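Local coordinates for glycerate dehydrogenase related protein (Thermoplasma acidophilum, PDB 3GVX) that probably works as an NAD(P)-dependent reductase of glyoxylate or hydroxypyruvate, as a member of the D-isomer specific 2-hydroxyacid dehydrogenase family, at residues L92-A95 with H96-I100; E274-R277 with N278-G282. All blocks are in the same frame, centred on the assembly; numbering follows the deposited sequence.

Overall arrangement
Starting from the N terminus, the chain first lays down the five-stranded parallel sheet that runs from strand 26-28 at one border to strand 73-75 at the other, and then enters the long helix 79-97. Interaction 1 closes the end of that helix and turns the chain into helix 100-108, beside the seven-stranded Rossmann-type sheet and against the second subunit. That whole sheet is built before helix 266-279 brings the chain back to the first one, where interaction 2 finishes the helix on strands 52-55 and 73-75. Both contacts are local turns in series, neither enclosing nor crossing the other; their centres lie about 38 Å apart, on opposite sides of the chain's centre.

Interaction 1 of 2, residues L92-A95 with H96-I100; sequences LLLA and HAKNI
K98 lies alongside L94, one helical turn earlier, the two side chains running in the same direction. Starting at CB, 3.5 Å from L94 O, the lysine sets CG, anti to the carbonyl carbon (chi1 -45°), within 3.3 Å of L94 O, then bends at chi2 (-58°) and runs extended to NZ. Further out, CE packs against L94 CD2 at 4.0 Å, and NZ finishes in a hydrogen bond to T118 O and a salt bridge to E87 of the second subunit, with a potassium ion near the side chain. The backbone below closes in a Schellman motif. K98 N still gives the regular bond to L94 O (3.0 Å), but N99, with positive phi, swings the chain round so that I100 N reaches A95 O at 2.9 Å, in the carbonyl plane, and N99 N bonds to H96 O. This turn also sets I100 CG1 3.8 Å from A95 CA. The helix end lies between the seven-stranded sheet and the second subunit: L92 and H96 touch strands 230-233 and 250-252, where H96 stacks on W230, while L94, K98 and I100 pack against A91 and L92 of the second subunit's matching helix.

Interaction 2 of 2, residues E274-R277 with N278-G282; sequences ENVR and NFFEG
R277 and E281 form an i to i+4 salt bridge at the close of helix 266-279, where a Schellman motif with G282 as its C-prime residue ends the helix. The arginine chain bends at chi2 and chi3 to bring NH2 within 3.1 Å of E281 OE2. That oxygen lies near the guanidinium plane, at its edge, and is met on its syn side but from somewhat out of the carboxylate plane, the two flat groups being turned 56° apart. NE adds a weak bond to the same oxygen, so one carboxylate atom takes two N-H groups, while NH1 turns to V20 O in a weak bond of its own. The glutamate also doubles back: with chi1 at -47° its CG stands beside the backbone N and passes 3.1 Å from R277 O, and the bend at chi2 then brings the carboxylate up to the guanidinium edge. With the guanidinium gone, as in an alanine here, the E281 carboxylate would probably lose its cationic mate and be left free to turn. N278 crosses the root of the arginine chain, its ND2 3.5 Å from R277 CG, and the amide and guanidinium planes differ by 48°. Its backbone N makes the regular helix bond to E274 O, and its amide carbon CG sits 3.3 Å from that same E274 O. On the face of the helix turned to the five-stranded sheet, V276, F279 and F280 all touch M52 of strand 52-55, and F279 also reaches V73 of strand 73-75. The phenyl groups meet there edge to face, with F279 CD2 poised 3.6 Å above the plane of the F280 ring, over its centre, while the edge of that same ring brings CD1 to 3.2 Å from V276 O.

Interaction 1 of 2, residues L92-A95 with H96-I100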
loop_
_atom_site.group_PDB
_atom_site.type_symbol
_atom_site.label_atom_id
_atom_site.label_comp_id
_atom_site.label_asym_id
_atom_site.label_seq_id
_atom_site.Cartn_x
_atom_site.Cartn_y
_atom_site.Cartn_z
ATOM N N LEU B 92 -4.474 7.375 -1.313
ATOM C CA LEU B 92 -4.393 8.827 -1.112
ATOM C C LEU B 92 -3.095 9.169 -0.419
ATOM O O LEU B 92 -2.374 10.092 -0.784
ATOM C CB LEU B 92 -5.547 9.309 -0.245
ATOM C CG LEU B 92 -6.863 9.230 -0.989
ATOM C CD1 LEU B 92 -8.023 9.344 -0.007
ATOM C CD2 LEU B 92 -6.863 10.306 -2.074
ATOM N N LEU B 93 -2.840 8.391 0.617
ATOM C CA LEU B 93 -1.660 8.507 1.448
ATOM C C LEU B 93 -0.378 8.511 0.618
ATOM O O LEU B 93 0.448 9.415 0.740
ATOM C CB LEU B 93 -1.641 7.347 2.426
ATOM C CG LEU B 93 -1.198 7.716 3.836
ATOM C CD1 LEU B 93 -1.749 6.669 4.797
ATOM C CD2 LEU B 93 0.319 7.860 3.901
ATOM N N LEU B 94 -0.230 7.494 -0.225
ATOM C CA LEU B 94 0.946 7.364 -1.084
ATOM C C LEU B 94 0.980 8.378 -2.231
ATOM O O LEU B 94 2.047 8.758 -2.685
ATOM C CB LEU B 94 1.043 5.933 -1.624
ATOM C CG LEU B 94 1.364 4.893 -0.550
ATOM C CD1 LEU B 94 1.092 3.494 -1.091
ATOM C CD2 LEU B 94 2.809 5.057 -0.100
ATOM N N ALA B 95 -0.190 8.815 -2.686
ATOM C CA ALA B 95 -0.255 9.798 -3.766
ATOM C C ALA B 95 0.468 11.049 -3.309
ATOM O O ALA B 95 1.261 11.616 -4.036
ATOM C CB ALA B 95 -1.707 10.129 -4.121
ATOM N N HIS B 96 0.184 11.448 -2.080
ATOM C CA HIS B 96 0.811 12.618 -1.478
ATOM C C HIS B 96 2.256 12.364 -1.061
ATOM O O HIS B 96 3.131 13.163 -1.353
ATOM C CB HIS B 96 -0.006 13.098 -0.267
ATOM C CG HIS B 96 0.642 14.207 0.492
ATOM N ND1 HIS B 96 1.102 15.352 -0.115
ATOM C CD2 HIS B 96 0.942 14.332 1.808
ATOM C CE1 HIS B 96 1.663 16.133 0.791
ATOM N NE2 HIS B 96 1.578 15.535 1.965
ATOM N N ALA B 97 2.508 11.241 -0.400
ATOM C CA ALA B 97 3.855 10.926 0.040
ATOM C C ALA B 97 4.878 10.875 -1.087
ATOM O O ALA B 97 5.987 11.332 -0.911
ATOM C CB ALA B 97 3.871 9.619 0.838
ATOM N N LYS B 98 4.497 10.352 -2.247
ATOM C CA LYS B 98 5.424 10.253 -3.380
ATOM C C LYS B 98 5.271 11.382 -4.399
ATOM O O LYS B 98 5.804 11.313 -5.510
ATOM C CB LYS B 98 5.265 8.888 -4.085
ATOM C CG LYS B 98 5.197 7.714 -3.124
ATOM C CD LYS B 98 6.436 7.641 -2.235
ATOM C CE LYS B 98 6.339 6.498 -1.242
ATOM N NZ LYS B 98 7.550 6.354 -0.383
ATOM N N ASN B 99 4.518 12.406 -4.007
ATOM C CA ASN B 99 4.278 13.549 -4.880
ATOM C C ASN B 99 3.912 13.051 -6.264
ATOM O O ASN B 99 4.432 13.518 -7.271
ATOM C CB ASN B 99 5.531 14.426 -4.949
ATOM C CG ASN B 99 5.913 14.989 -3.598
ATOM O OD1 ASN B 99 7.098 15.064 -3.256
ATOM N ND2 ASN B 99 4.914 15.398 -2.820
ATOM N N ILE B 100 3.017 12.080 -6.306
ATOM C CA ILE B 100 2.602 11.482 -7.561
ATOM C C ILE B 100 2.013 12.465 -8.584
ATOM O O ILE B 100 2.441 12.476 -9.734
ATOM C CB ILE B 100 1.600 10.326 -7.313
ATOM C CG1 ILE B 100 2.301 9.186 -6.567
ATOM C CG2 ILE B 100 0.987 9.854 -8.627
ATOM C CD1 ILE B 100 3.448 8.528 -7.331
#

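Interaction 2 of 2, residues E274-R277 with N278-G282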
loop_
_atom_site.group_PDB
_atom_site.type_symbol
_atom_site.label_atom_id
_atom_site.label_comp_id
_atom_site.label_asym_id
_atom_site.label_seq_id
_atom_site.Cartn_x
_atom_site.Cartn_y
_atom_site.Cartn_z
ATOM N N GLU B 274 -16.155 -18.119 2.588
ATOM C CA GLU B 274 -14.999 -18.312 3.432
ATOM C C GLU B 274 -15.370 -18.213 4.893
ATOM O O GLU B 274 -14.898 -19.004 5.702
ATOM C CB GLU B 274 -13.897 -17.317 3.072
ATOM C CG GLU B 274 -13.177 -17.723 1.804
ATOM C CD GLU B 274 -12.048 -16.780 1.396
ATOM O OE1 GLU B 274 -12.088 -15.586 1.746
ATOM O OE2 GLU B 274 -11.115 -17.233 0.705
ATOM N N ASN B 275 -16.237 -17.270 5.237
ATOM C CA ASN B 275 -16.634 -17.160 6.626
ATOM C C ASN B 275 -17.370 -18.408 7.065
ATOM O O ASN B 275 -17.321 -18.774 8.227
ATOM C CB ASN B 275 -17.528 -15.949 6.888
ATOM C CG ASN B 275 -17.659 -15.654 8.370
ATOM O OD1 ASN B 275 -18.764 -15.544 8.909
ATOM N ND2 ASN B 275 -16.519 -15.525 9.041
ATOM N N VAL B 276 -18.067 -19.050 6.135
ATOM C CA VAL B 276 -18.799 -20.276 6.440
ATOM C C VAL B 276 -17.832 -21.387 6.820
ATOM O O VAL B 276 -18.031 -22.114 7.786
ATOM C CB VAL B 276 -19.647 -20.729 5.236
ATOM C CG1 VAL B 276 -20.061 -22.193 5.412
ATOM C CG2 VAL B 276 -20.870 -19.818 5.082
ATOM N N ARG B 277 -16.778 -21.496 6.032
ATOM C CA ARG B 277 -15.744 -22.477 6.251
ATOM C C ARG B 277 -15.020 -22.210 7.568
ATOM O O ARG B 277 -14.745 -23.125 8.335
ATOM C CB ARG B 277 -14.803 -22.453 5.041
ATOM C CG ARG B 277 -13.343 -22.302 5.324
ATOM C CD ARG B 277 -12.609 -23.294 4.458
ATOM N NE ARG B 277 -12.301 -24.518 5.191
ATOM C CZ ARG B 277 -11.875 -25.645 4.631
ATOM N NH1 ARG B 277 -11.719 -25.713 3.316
ATOM N NH2 ARG B 277 -11.565 -26.687 5.392
ATOM N N ASN B 278 -14.748 -20.939 7.836
ATOM C CA ASN B 278 -14.070 -20.539 9.062
ATOM C C ASN B 278 -14.945 -20.743 10.273
ATOM O O ASN B 278 -14.477 -21.114 11.341
ATOM C CB ASN B 278 -13.662 -19.080 8.989
ATOM C CG ASN B 278 -12.533 -18.857 8.033
ATOM O OD1 ASN B 278 -12.174 -17.717 7.726
ATOM N ND2 ASN B 278 -11.950 -19.947 7.555
ATOM N N PHE B 279 -16.231 -20.499 10.093
ATOM C CA PHE B 279 -17.168 -20.676 11.171
ATOM C C PHE B 279 -17.147 -22.113 11.632
ATOM O O PHE B 279 -17.203 -22.381 12.822
ATOM C CB PHE B 279 -18.582 -20.308 10.737
ATOM C CG PHE B 279 -19.599 -20.471 11.825
ATOM C CD1 PHE B 279 -19.837 -19.455 12.738
ATOM C CD2 PHE B 279 -20.298 -21.660 11.962
ATOM C CE1 PHE B 279 -20.756 -19.629 13.766
ATOM C CE2 PHE B 279 -21.211 -21.838 12.984
ATOM C CZ PHE B 279 -21.442 -20.827 13.885
ATOM N N PHE B 280 -17.056 -23.044 10.693
ATOM C CA PHE B 280 -17.061 -24.432 11.084
ATOM C C PHE B 280 -15.754 -25.043 11.562
ATOM O O PHE B 280 -15.743 -26.184 12.004
ATOM C CB PHE B 280 -17.760 -25.281 10.014
ATOM C CG PHE B 280 -19.254 -25.131 10.054
ATOM C CD1 PHE B 280 -19.919 -24.318 9.144
ATOM C CD2 PHE B 280 -19.985 -25.688 11.101
ATOM C CE1 PHE B 280 -21.281 -24.052 9.279
ATOM C CE2 PHE B 280 -21.348 -25.429 11.238
ATOM C CZ PHE B 280 -21.996 -24.605 10.324
ATOM N N GLU B 281 -14.662 -24.282 11.499
ATOM C CA GLU B 281 -13.381 -24.748 12.038
ATOM C C GLU B 281 -13.481 -24.225 13.458
ATOM O O GLU B 281 -12.785 -24.677 14.362
ATOM C CB GLU B 281 -12.177 -24.067 11.375
ATOM C CG GLU B 281 -12.226 -24.005 9.876
ATOM C CD GLU B 281 -12.369 -25.374 9.250
ATOM O OE1 GLU B 281 -13.245 -26.144 9.702
ATOM O OE2 GLU B 281 -11.610 -25.679 8.304
ATOM N N GLY B 282 -14.376 -23.253 13.613
ATOM C CA GLY B 282 -14.604 -22.585 14.876
ATOM C C GLY B 282 -13.936 -21.217 14.845
ATOM O O GLY B 282 -13.402 -20.771 15.855
#